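Local atomic coordinates of DUF3194 domain-containing protein (Thermococcus onnurineus, PDB entry 3UEB), a protein that is of unknown function, an archaeal alpha and beta protein of the UPF0440 family that pairs with a second copy of itself through its sheet. Residues E32-Y37 and E86-A91; I50-R55 and I66-E71; L18-L23 and I56-T61; I24-L29 and E93-K98. All coordinates share one frame; numbering follows the deposited sequence.

Interaction 1. Residues E32-Y37 and E86-A91; sequences ETIIDY and EAVERA
The hydroxyl OH of Tyr-37 donates a hydrogen bond to OE1 of Glu-86, 3.2 Å away. OE1 takes it on its anti lone pair, the one turned away from OE2. The ring and the carboxylate stand nearly upright to each other. The ring of Tyr-37 lies against the backbone of Glu-86 and Ala-87, its long axis running across helix 86-91. Its CG is anti to the backbone N (chi1 -157°), which carries the ring out to the other helix. One face rests on backbone: CA of Ala-87 sits 4.0 Å from the ring centroid, a CH-pi contact made over the face. The methyl CB of Ala-87 touches CD2 at 3.7 Å. Arg-90 comes to the ring edge instead. Its chain bends twice, at chi2 and chi3, and CZ lies 3.6 Å from Tyr-37 CE1. The edge of the ring therefore meets a face of the guanidinium, with planes 81° apart. Further along, Thr-33 packs by its methyl, CG2, 3.6 Å from CA of Ala-91. Its hydroxyl turns back to Leu-29 O of its own helix. Ile-34 fits between two alanines, with CG1 3.9 Å from Ala-91 CB and CG2 near Ala-87 CB. It also touches Ile-66 and Val-68 of the sheet that the helices cover. The axes of the two short segments come within 8.4 Å and cross at 138°. Small alanines at the crossing fit this close, antiparallel helix pair, packed over one face of an antiparallel sheet in an alpha and beta fold.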
# COMPACT_ATOMS: atom_id res chain seq x y z
N GLU A 32 -0.27 -0.92 -6.20
CA GLU A 32 0.95 -0.56 -6.89
C GLU A 32 0.73 -0.19 -8.35
O GLU A 32 1.49 0.59 -8.92
CB GLU A 32 1.97 -1.70 -6.72
CG GLU A 32 2.20 -2.01 -5.24
CD GLU A 32 3.14 -3.17 -4.98
OE1 GLU A 32 3.46 -3.90 -5.94
OE2 GLU A 32 3.54 -3.34 -3.80
N THR A 33 -0.31 -0.75 -8.97
CA THR A 33 -0.61 -0.38 -10.35
C THR A 33 -1.00 1.10 -10.30
O THR A 33 -0.62 1.88 -11.17
CB THR A 33 -1.79 -1.21 -10.91
OG1 THR A 33 -1.40 -2.58 -11.05
CG2 THR A 33 -2.23 -0.67 -12.27
N ILE A 34 -1.76 1.47 -9.28
CA ILE A 34 -2.21 2.85 -9.13
C ILE A 34 -1.04 3.80 -8.83
O ILE A 34 -0.99 4.90 -9.37
CB ILE A 34 -3.27 2.95 -8.01
CG1 ILE A 34 -4.53 2.18 -8.44
CG2 ILE A 34 -3.61 4.41 -7.73
CD1 ILE A 34 -5.62 2.10 -7.39
N ILE A 35 -0.11 3.36 -7.98
CA ILE A 35 1.05 4.18 -7.64
C ILE A 35 1.91 4.37 -8.89
O ILE A 35 2.34 5.49 -9.20
CB ILE A 35 1.92 3.51 -6.54
CG1 ILE A 35 1.11 3.36 -5.26
CG2 ILE A 35 3.17 4.35 -6.27
CD1 ILE A 35 1.79 2.47 -4.22
N ASP A 36 2.17 3.28 -9.59
CA ASP A 36 2.97 3.34 -10.80
C ASP A 36 2.35 4.32 -11.78
O ASP A 36 3.03 5.18 -12.34
CB ASP A 36 3.07 1.96 -11.46
CG ASP A 36 3.98 1.02 -10.70
OD1 ASP A 36 4.66 1.48 -9.75
OD2 ASP A 36 4.02 -0.19 -11.05
N TYR A 37 1.04 4.20 -11.98
CA TYR A 37 0.35 5.07 -12.92
C TYR A 37 0.52 6.54 -12.60
O TYR A 37 0.79 7.34 -13.48
CB TYR A 37 -1.14 4.75 -12.96
CG TYR A 37 -1.78 5.20 -14.24
CD1 TYR A 37 -1.83 4.36 -15.35
CD2 TYR A 37 -2.33 6.48 -14.37
CE1 TYR A 37 -2.40 4.77 -16.55
CE2 TYR A 37 -2.89 6.91 -15.56
CZ TYR A 37 -2.92 6.05 -16.65
OH TYR A 37 -3.48 6.45 -17.84
N GLU A 86 -8.23 7.22 -14.44
CA GLU A 86 -7.41 6.44 -15.35
C GLU A 86 -6.55 5.42 -14.60
O GLU A 86 -6.42 4.27 -15.03
CB GLU A 86 -6.51 7.38 -16.16
CG GLU A 86 -7.14 7.87 -17.44
CD GLU A 86 -6.45 9.10 -17.99
OE1 GLU A 86 -5.20 9.12 -18.05
OE2 GLU A 86 -7.16 10.05 -18.37
N ALA A 87 -5.97 5.84 -13.48
CA ALA A 87 -5.13 4.95 -12.69
C ALA A 87 -5.94 3.75 -12.22
O ALA A 87 -5.48 2.61 -12.29
CB ALA A 87 -4.57 5.68 -11.48
N VAL A 88 -7.16 4.01 -11.74
CA VAL A 88 -8.06 2.98 -11.25
C VAL A 88 -8.50 2.01 -12.36
O VAL A 88 -8.45 0.80 -12.18
CB VAL A 88 -9.31 3.62 -10.58
CG1 VAL A 88 -10.37 2.55 -10.23
CG2 VAL A 88 -8.88 4.36 -9.32
N GLU A 89 -8.92 2.55 -13.49
CA GLU A 89 -9.34 1.70 -14.61
C GLU A 89 -8.17 0.79 -15.02
O GLU A 89 -8.36 -0.39 -15.28
CB GLU A 89 -9.81 2.55 -15.79
CG GLU A 89 -11.16 3.23 -15.56
CD GLU A 89 -12.31 2.24 -15.41
OE1 GLU A 89 -13.11 2.39 -14.46
OE2 GLU A 89 -12.42 1.31 -16.24
N ARG A 90 -6.96 1.35 -15.06
CA ARG A 90 -5.79 0.56 -15.41
C ARG A 90 -5.64 -0.58 -14.41
O ARG A 90 -5.31 -1.70 -14.78
CB ARG A 90 -4.52 1.42 -15.39
CG ARG A 90 -3.24 0.64 -15.69
CD ARG A 90 -3.31 -0.01 -17.07
NE ARG A 90 -3.43 0.98 -18.13
CZ ARG A 90 -2.43 1.74 -18.57
NH1 ARG A 90 -1.22 1.61 -18.04
NH2 ARG A 90 -2.63 2.62 -19.54
N ALA A 91 -5.88 -0.28 -13.13
CA ALA A 91 -5.78 -1.28 -12.07
C ALA A 91 -6.75 -2.43 -12.34
O ALA A 91 -6.35 -3.58 -12.32
CB ALA A 91 -6.06 -0.64 -10.72

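Interaction 2. Residues I50-R55 and I66-E71; sequences IEVTMR and IEVYLE
Val-52 and Val-68 face each other as a non-hydrogen-bonded pair on the buried side of two antiparallel strands. Their methyls meet, CG2 to CG1 at 4.3 Å. Ile-66 packs more closely: its CD1 reaches CB of Met-54 at 3.7 Å. Its chain bends to do so, CG1 lying anti to the carbonyl carbon (chi1 -66°) and chi2 turning CD1 across to the neighbouring strand. Ile-50 and Leu-70 continue this apolar row. Helix 20-41 covers Ile-50, Val-52 and Met-54, and helix 80-104 covers Leu-70. The opposite side is looser and partly open to solvent: Glu-51, Thr-53, Glu-67 and Tyr-69 lie there. The chain of Glu-51 runs alongside the ring of Tyr-69, both heading off the same face of the sheet, with CD 4.0 Å from CD2 of the ring. The ring's hydroxyl donates to OE1 of Glu-71 at 2.6 Å, from above the carboxylate plane. With an alanine in place of Tyr-69, OE1 of Glu-71 would probably lose this donor and the chain of Glu-51 its neighbour. A water donates to Glu-67 O at 2.9 Å and also bonds to Thr-53 OG1. That hydroxyl bonds to Thr-53 of the second subunit. The backbones are joined by paired bonds at Glu-51 with Tyr-69 and at Thr-53 with Glu-67. The straightest, Thr-53 N to Glu-67 O, is 2.8 Å long with an angle of 171° at the hydrogen. Strand 50-55 also pairs antiparallel with a strand of the second subunit. This is a beta hairpin whose sheet continues across the dimer interface.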
# COMPACT_ATOMS: atom_id res chain seq x y z
N ILE A 50 0.75 11.73 -2.25
CA ILE A 50 -0.01 10.61 -2.75
C ILE A 50 -0.15 9.57 -1.64
O ILE A 50 0.81 9.28 -0.91
CB ILE A 50 0.64 9.98 -4.01
CG1 ILE A 50 -0.20 8.78 -4.47
CG2 ILE A 50 2.08 9.57 -3.73
CD1 ILE A 50 0.39 8.04 -5.67
N GLU A 51 -1.35 9.02 -1.50
CA GLU A 51 -1.61 8.01 -0.49
C GLU A 51 -2.53 6.94 -1.07
O GLU A 51 -3.64 7.23 -1.51
CB GLU A 51 -2.27 8.63 0.74
CG GLU A 51 -1.53 9.84 1.25
CD GLU A 51 -2.19 10.46 2.45
OE1 GLU A 51 -1.78 11.58 2.83
OE2 GLU A 51 -3.12 9.83 3.01
N VAL A 52 -2.05 5.71 -1.07
CA VAL A 52 -2.82 4.60 -1.58
C VAL A 52 -2.90 3.52 -0.51
O VAL A 52 -1.89 2.99 -0.04
CB VAL A 52 -2.19 4.05 -2.86
CG1 VAL A 52 -3.13 3.04 -3.49
CG2 VAL A 52 -1.91 5.20 -3.84
N THR A 53 -4.13 3.21 -0.12
CA THR A 53 -4.40 2.24 0.92
C THR A 53 -5.02 0.96 0.40
O THR A 53 -5.86 0.99 -0.50
CB THR A 53 -5.40 2.83 1.93
OG1 THR A 53 -4.92 4.08 2.42
CG2 THR A 53 -5.61 1.87 3.10
N MET A 54 -4.59 -0.17 0.95
CA MET A 54 -5.19 -1.45 0.59
C MET A 54 -5.70 -2.01 1.91
O MET A 54 -4.98 -1.99 2.92
CB MET A 54 -4.19 -2.42 -0.07
CG MET A 54 -3.29 -3.20 0.88
SD MET A 54 -2.38 -4.49 0.01
CE MET A 54 -1.13 -3.49 -0.72
N ARG A 55 -6.94 -2.48 1.91
CA ARG A 55 -7.54 -3.05 3.10
C ARG A 55 -8.06 -4.45 2.77
O ARG A 55 -8.91 -4.61 1.89
CB ARG A 55 -8.70 -2.17 3.58
CG ARG A 55 -9.46 -2.76 4.77
CD ARG A 55 -10.75 -1.99 5.07
NE ARG A 55 -11.46 -2.55 6.22
CZ ARG A 55 -12.69 -2.21 6.59
NH1 ARG A 55 -13.25 -2.77 7.65
NH2 ARG A 55 -13.37 -1.30 5.89
N ILE A 66 -9.69 -0.38 -1.78
CA ILE A 66 -8.55 0.43 -2.17
C ILE A 66 -8.94 1.88 -2.06
O ILE A 66 -9.97 2.29 -2.59
CB ILE A 66 -8.12 0.15 -3.61
CG1 ILE A 66 -7.61 -1.29 -3.75
CG2 ILE A 66 -7.07 1.15 -4.05
CD1 ILE A 66 -6.36 -1.58 -2.93
N GLU A 67 -8.11 2.66 -1.38
CA GLU A 67 -8.40 4.07 -1.23
C GLU A 67 -7.26 4.87 -1.81
O GLU A 67 -6.10 4.66 -1.47
CB GLU A 67 -8.60 4.39 0.25
CG GLU A 67 -9.11 5.79 0.50
CD GLU A 67 -9.75 5.93 1.86
OE1 GLU A 67 -10.13 7.07 2.22
OE2 GLU A 67 -9.88 4.90 2.57
N VAL A 68 -7.59 5.80 -2.71
CA VAL A 68 -6.59 6.63 -3.35
C VAL A 68 -6.79 8.10 -3.00
O VAL A 68 -7.91 8.61 -3.01
CB VAL A 68 -6.65 6.52 -4.90
CG1 VAL A 68 -5.41 7.16 -5.51
CG2 VAL A 68 -6.78 5.07 -5.32
N TYR A 69 -5.69 8.78 -2.67
CA TYR A 69 -5.74 10.20 -2.37
C TYR A 69 -4.55 10.81 -3.10
O TYR A 69 -3.42 10.34 -2.96
CB TYR A 69 -5.62 10.49 -0.87
CG TYR A 69 -5.49 11.98 -0.57
CD1 TYR A 69 -6.60 12.82 -0.61
CD2 TYR A 69 -4.24 12.55 -0.34
CE1 TYR A 69 -6.48 14.19 -0.42
CE2 TYR A 69 -4.11 13.93 -0.15
CZ TYR A 69 -5.22 14.74 -0.19
OH TYR A 69 -5.10 16.09 0.01
N LEU A 70 -4.80 11.85 -3.89
CA LEU A 70 -3.74 12.48 -4.66
C LEU A 70 -3.87 13.98 -4.61
O LEU A 70 -4.96 14.52 -4.76
CB LEU A 70 -3.79 12.00 -6.11
CG LEU A 70 -2.79 12.63 -7.09
CD1 LEU A 70 -1.37 12.50 -6.54
CD2 LEU A 70 -2.90 11.94 -8.45
N GLU A 71 -2.74 14.64 -4.41
CA GLU A 71 -2.71 16.09 -4.32
C GLU A 71 -1.55 16.64 -5.14
O GLU A 71 -0.43 16.12 -5.09
CB GLU A 71 -2.55 16.49 -2.86
CG GLU A 71 -2.94 17.92 -2.54
CD GLU A 71 -2.66 18.28 -1.09
OE1 GLU A 71 -2.93 17.44 -0.21
OE2 GLU A 71 -2.18 19.40 -0.84
O HOH W 1 -5.06 6.12 0.85

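Interaction 3. Residues L18-L23 and I56-T61; sequences LSEEQL and INREET
The guanidinium of Arg-58 turns its edge to the carbonyl oxygen of Leu-18, which lies practically in its plane. Both end nitrogens grip that single oxygen. NH1 donates at 2.7 Å, in the carbonyl plane; NH2 donates at 2.9 Å, from a direction tilted 35° from it. Leu-23 CD1 approaches the group obliquely, 3.8 Å from NH2. The carboxylate plane of Glu-20 is nearly parallel to the guanidinium, 10° apart, but the charged atoms are not in contact. Glu-20 OE2 lies 3.9 Å from Arg-58 CB. The arginine gets to Leu-18 by leaving its backbone with CG anti to N (chi1 170°) and bending at chi3. NE forms a salt bridge with Asp-63, so the group is held at NE as well as at its two terminal nitrogens. Leu-23 CD2 also meets Ile-56 CG2 at 4.0 Å, and the two side chains run past one another in opposing senses. The gripped carbonyl comes just before a helix start. Ser-19 is the N-cap, and with Gln-22 it forms a capping box: Ser-19 N donates to Gln-22 OE1 at 3.1 Å, while the return bond is weak. The contact ties the first turn of helix 20-41 to the loop between strands 49-56 and 63-71. Leu-18 reaches on to Leu-99 of helix 80-104, and Ile-56 packs on Ile-50 of the second subunit.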
# COMPACT_ATOMS: atom_id res chain seq x y z
N LEU A 18 -10.74 -16.39 -4.97
CA LEU A 18 -9.36 -16.33 -4.48
C LEU A 18 -9.22 -16.66 -3.00
O LEU A 18 -10.11 -16.38 -2.19
CB LEU A 18 -8.77 -14.93 -4.73
CG LEU A 18 -8.72 -14.39 -6.16
CD1 LEU A 18 -7.89 -13.11 -6.17
CD2 LEU A 18 -8.10 -15.42 -7.09
N SER A 19 -8.09 -17.28 -2.65
CA SER A 19 -7.80 -17.62 -1.26
C SER A 19 -7.36 -16.31 -0.61
O SER A 19 -6.96 -15.38 -1.32
CB SER A 19 -6.64 -18.62 -1.20
OG SER A 19 -5.46 -18.05 -1.75
N GLU A 20 -7.40 -16.22 0.71
CA GLU A 20 -7.00 -14.98 1.37
C GLU A 20 -5.58 -14.55 1.00
O GLU A 20 -5.28 -13.35 0.95
CB GLU A 20 -7.17 -15.10 2.90
CG GLU A 20 -8.65 -15.06 3.31
CD GLU A 20 -8.88 -15.29 4.80
OE1 GLU A 20 -8.46 -16.35 5.31
OE2 GLU A 20 -9.49 -14.42 5.46
N GLU A 21 -4.72 -15.51 0.70
CA GLU A 21 -3.35 -15.20 0.31
C GLU A 21 -3.32 -14.48 -1.04
O GLU A 21 -2.65 -13.46 -1.21
CB GLU A 21 -2.51 -16.48 0.23
CG GLU A 21 -1.20 -16.31 -0.51
CD GLU A 21 -0.34 -17.55 -0.45
OE1 GLU A 21 -0.83 -18.65 -0.79
OE2 GLU A 21 0.84 -17.43 -0.06
N GLN A 22 -4.04 -15.03 -2.02
CA GLN A 22 -4.09 -14.42 -3.35
C GLN A 22 -4.75 -13.05 -3.25
O GLN A 22 -4.57 -12.20 -4.12
CB GLN A 22 -4.86 -15.33 -4.31
CG GLN A 22 -4.27 -16.72 -4.44
CD GLN A 22 -5.12 -17.64 -5.29
OE1 GLN A 22 -6.35 -17.64 -5.17
NE2 GLN A 22 -4.48 -18.43 -6.14
N LEU A 23 -5.52 -12.84 -2.19
CA LEU A 23 -6.19 -11.57 -1.97
C LEU A 23 -5.14 -10.50 -1.68
O LEU A 23 -5.24 -9.37 -2.16
CB LEU A 23 -7.16 -11.70 -0.80
CG LEU A 23 -8.45 -10.90 -0.82
CD1 LEU A 23 -9.23 -11.19 -2.11
CD2 LEU A 23 -9.29 -11.27 0.39
N ILE A 56 -7.55 -5.46 3.46
CA ILE A 56 -7.99 -6.83 3.23
C ILE A 56 -8.79 -7.30 4.44
O ILE A 56 -8.29 -7.34 5.56
CB ILE A 56 -6.80 -7.79 2.97
CG1 ILE A 56 -6.24 -7.58 1.56
CG2 ILE A 56 -7.25 -9.24 3.11
CD1 ILE A 56 -5.48 -6.29 1.36
N ASN A 57 -10.05 -7.66 4.20
CA ASN A 57 -10.92 -8.12 5.27
C ASN A 57 -12.07 -8.92 4.65
O ASN A 57 -13.14 -8.37 4.37
CB ASN A 57 -11.47 -6.92 6.04
CG ASN A 57 -12.24 -7.32 7.28
OD1 ASN A 57 -12.85 -8.40 7.33
ND2 ASN A 57 -12.22 -6.45 8.29
N ARG A 58 -11.85 -10.21 4.45
CA ARG A 58 -12.86 -11.07 3.86
C ARG A 58 -14.13 -11.26 4.69
O ARG A 58 -15.21 -11.45 4.15
CB ARG A 58 -12.25 -12.44 3.54
CG ARG A 58 -13.28 -13.49 3.14
CD ARG A 58 -12.68 -14.54 2.20
NE ARG A 58 -12.37 -13.98 0.89
CZ ARG A 58 -11.72 -14.63 -0.06
NH1 ARG A 58 -11.31 -15.88 0.15
NH2 ARG A 58 -11.49 -14.06 -1.24
N GLU A 59 -14.01 -11.19 6.01
CA GLU A 59 -15.18 -11.39 6.85
C GLU A 59 -16.12 -10.20 7.07
O GLU A 59 -17.28 -10.41 7.42
CB GLU A 59 -14.76 -11.96 8.20
CG GLU A 59 -14.38 -13.43 8.11
CD GLU A 59 -14.98 -14.25 9.23
OE1 GLU A 59 -14.52 -14.09 10.38
OE2 GLU A 59 -15.90 -15.05 8.95
N GLU A 60 -15.65 -8.98 6.84
CA GLU A 60 -16.51 -7.82 7.05
C GLU A 60 -16.69 -6.91 5.83
O GLU A 60 -17.43 -5.93 5.89
CB GLU A 60 -15.98 -6.99 8.23
CG GLU A 60 -15.95 -7.74 9.57
CD GLU A 60 -15.18 -6.98 10.65
OE1 GLU A 60 -13.96 -6.76 10.48
OE2 GLU A 60 -15.80 -6.61 11.67
N THR A 61 -16.02 -7.22 4.73
CA THR A 61 -16.14 -6.41 3.51
C THR A 61 -16.28 -7.32 2.29
O THR A 61 -16.34 -8.55 2.43
CB THR A 61 -14.89 -5.49 3.29
OG1 THR A 61 -13.78 -6.27 2.83
CG2 THR A 61 -14.50 -4.80 4.57

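Interaction 4. Residues I24-L29 and E93-K98; sequences IEIGEL and EIVERK
Lys-98 lies across Leu-29 and ends beside Glu-25. Its CB sits 3.6 Å from Leu-29 CD2 and also touches CD1 of Ile-26. CG presses on the same methyl, Leu-29 CD2, at 3.3 Å, closer than usual for two carbons. CD then comes within 3.8 Å of Glu-25 OE2, and CE comes nearer still. The tip, NZ, stays 4.2 Å from Glu-25 OE2, beyond a salt bridge. NZ also makes a long, weak ion pair with Glu-101. The chain bends at chi2 and again at chi4 (-50°), and the second bend turns the amine aside while CE faces the carboxylate. CG of Leu-29 is anti to the backbone N (chi1 -179°), which sends the side chain at the other helix. CD2 meets the lysine, and CD1 meets CG2 of Ile-94 at 3.9 Å. Cutting Leu-29 back to an alanine is likely to open a gap between the helices and leave the aliphatic part of Lys-98 less supported. Deeper in, Ile-26 CG2 packs on Val-95 CG1 at 3.7 Å. Val-95 also leans on Ala-30, and Ile-26 on Leu-15 and Leu-18. The axes of the two short segments come no closer than 10.1 Å, at 151°, with Ile-26, Leu-29, Ile-94, Val-95 and the Lys-98 stem filling between them. The join is therefore mainly hydrophobic. Glu-25 and Lys-98 probably add a modest attraction between opposite charges at its margin.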
# COMPACT_ATOMS: atom_id res chain seq x y z
N ILE A 24 -4.14 -10.87 -0.88
CA ILE A 24 -3.05 -9.96 -0.53
C ILE A 24 -2.28 -9.60 -1.81
O ILE A 24 -1.99 -8.44 -2.07
CB ILE A 24 -2.06 -10.62 0.49
CG1 ILE A 24 -2.58 -10.46 1.92
CG2 ILE A 24 -0.66 -10.01 0.37
CD1 ILE A 24 -3.86 -11.20 2.20
N GLU A 25 -1.97 -10.63 -2.59
CA GLU A 25 -1.25 -10.44 -3.85
C GLU A 25 -1.99 -9.48 -4.78
O GLU A 25 -1.39 -8.59 -5.38
CB GLU A 25 -1.09 -11.80 -4.54
CG GLU A 25 -0.18 -11.79 -5.75
CD GLU A 25 -0.33 -13.04 -6.59
OE1 GLU A 25 -0.45 -14.14 -6.01
OE2 GLU A 25 -0.34 -12.93 -7.83
N ILE A 26 -3.30 -9.66 -4.90
CA ILE A 26 -4.10 -8.80 -5.76
C ILE A 26 -4.21 -7.40 -5.18
O ILE A 26 -4.15 -6.41 -5.91
CB ILE A 26 -5.52 -9.38 -5.96
CG1 ILE A 26 -5.44 -10.68 -6.76
CG2 ILE A 26 -6.41 -8.36 -6.69
CD1 ILE A 26 -4.84 -10.52 -8.14
N GLY A 27 -4.35 -7.31 -3.86
CA GLY A 27 -4.43 -6.02 -3.21
C GLY A 27 -3.16 -5.25 -3.52
O GLY A 27 -3.22 -4.05 -3.83
N GLU A 28 -2.02 -5.93 -3.46
CA GLU A 28 -0.74 -5.30 -3.75
C GLU A 28 -0.65 -4.92 -5.23
O GLU A 28 -0.18 -3.83 -5.57
CB GLU A 28 0.41 -6.25 -3.39
CG GLU A 28 0.59 -6.48 -1.90
CD GLU A 28 1.67 -7.52 -1.60
OE1 GLU A 28 1.96 -7.74 -0.41
OE2 GLU A 28 2.21 -8.12 -2.55
N LEU A 29 -1.10 -5.81 -6.10
CA LEU A 29 -1.07 -5.53 -7.54
C LEU A 29 -1.89 -4.28 -7.86
O LEU A 29 -1.46 -3.41 -8.62
CB LEU A 29 -1.61 -6.73 -8.32
CG LEU A 29 -1.63 -6.62 -9.85
CD1 LEU A 29 -0.22 -6.32 -10.37
CD2 LEU A 29 -2.15 -7.93 -10.46
N GLU A 93 -8.09 -3.43 -15.11
CA GLU A 93 -7.61 -4.15 -16.28
C GLU A 93 -6.47 -5.11 -15.96
O GLU A 93 -6.43 -6.24 -16.44
CB GLU A 93 -7.12 -3.17 -17.35
CG GLU A 93 -6.81 -3.83 -18.68
CD GLU A 93 -5.91 -3.00 -19.57
OE1 GLU A 93 -5.83 -3.31 -20.78
OE2 GLU A 93 -5.27 -2.04 -19.07
N ILE A 94 -5.54 -4.64 -15.14
CA ILE A 94 -4.40 -5.45 -14.77
C ILE A 94 -4.83 -6.52 -13.78
O ILE A 94 -4.37 -7.67 -13.86
CB ILE A 94 -3.28 -4.56 -14.19
CG1 ILE A 94 -2.71 -3.70 -15.33
CG2 ILE A 94 -2.19 -5.40 -13.55
CD1 ILE A 94 -1.83 -2.57 -14.88
N VAL A 95 -5.72 -6.18 -12.86
CA VAL A 95 -6.19 -7.16 -11.89
C VAL A 95 -6.96 -8.27 -12.62
O VAL A 95 -6.75 -9.45 -12.35
CB VAL A 95 -7.09 -6.52 -10.81
CG1 VAL A 95 -7.79 -7.60 -10.00
CG2 VAL A 95 -6.25 -5.66 -9.87
N GLU A 96 -7.84 -7.89 -13.54
CA GLU A 96 -8.63 -8.86 -14.28
C GLU A 96 -7.75 -9.83 -15.07
O GLU A 96 -8.06 -11.01 -15.16
CB GLU A 96 -9.62 -8.16 -15.23
CG GLU A 96 -10.66 -9.09 -15.86
CD GLU A 96 -11.44 -9.91 -14.83
OE1 GLU A 96 -11.62 -9.42 -13.69
OE2 GLU A 96 -11.87 -11.03 -15.16
N ARG A 97 -6.64 -9.33 -15.62
CA ARG A 97 -5.74 -10.21 -16.37
C ARG A 97 -5.10 -11.22 -15.43
O ARG A 97 -4.93 -12.39 -15.78
CB ARG A 97 -4.64 -9.40 -17.06
CG ARG A 97 -5.13 -8.60 -18.24
CD ARG A 97 -3.98 -7.91 -18.93
NE ARG A 97 -4.44 -6.94 -19.92
CZ ARG A 97 -3.65 -6.04 -20.49
NH1 ARG A 97 -2.36 -5.99 -20.17
NH2 ARG A 97 -4.15 -5.18 -21.37
N LYS A 98 -4.77 -10.75 -14.24
CA LYS A 98 -4.15 -11.60 -13.22
C LYS A 98 -5.14 -12.67 -12.78
O LYS A 98 -4.78 -13.83 -12.59
CB LYS A 98 -3.75 -10.75 -12.02
CG LYS A 98 -2.36 -11.02 -11.51
CD LYS A 98 -2.14 -12.47 -11.15
CE LYS A 98 -0.68 -12.70 -10.81
NZ LYS A 98 0.19 -12.12 -11.87

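How the interactions relate
Interactions 1 and 4 join the same two helices, 20-41 and 80-104. Interaction 1 is the more buried and draws them closer over small alanines; interaction 4 spaces them with larger aliphatic chains. They touch where Thr-33 meets Ile-94. Interaction 2 lies in the sheet that the helices cover. Its apolar side meets interaction 1 through Ile-34 on Ile-66 and Val-68, and interaction 4 through Met-54 near Gly-27 and Glu-28. Interaction 3 lies farthest out, its centre about 16 Å from the centre of the chain, and relies on an arginine holding a carbonyl. Backbone bonds between strands carry interaction 2, whereas side-chain packing dominates the helix pair. All four border the second subunit.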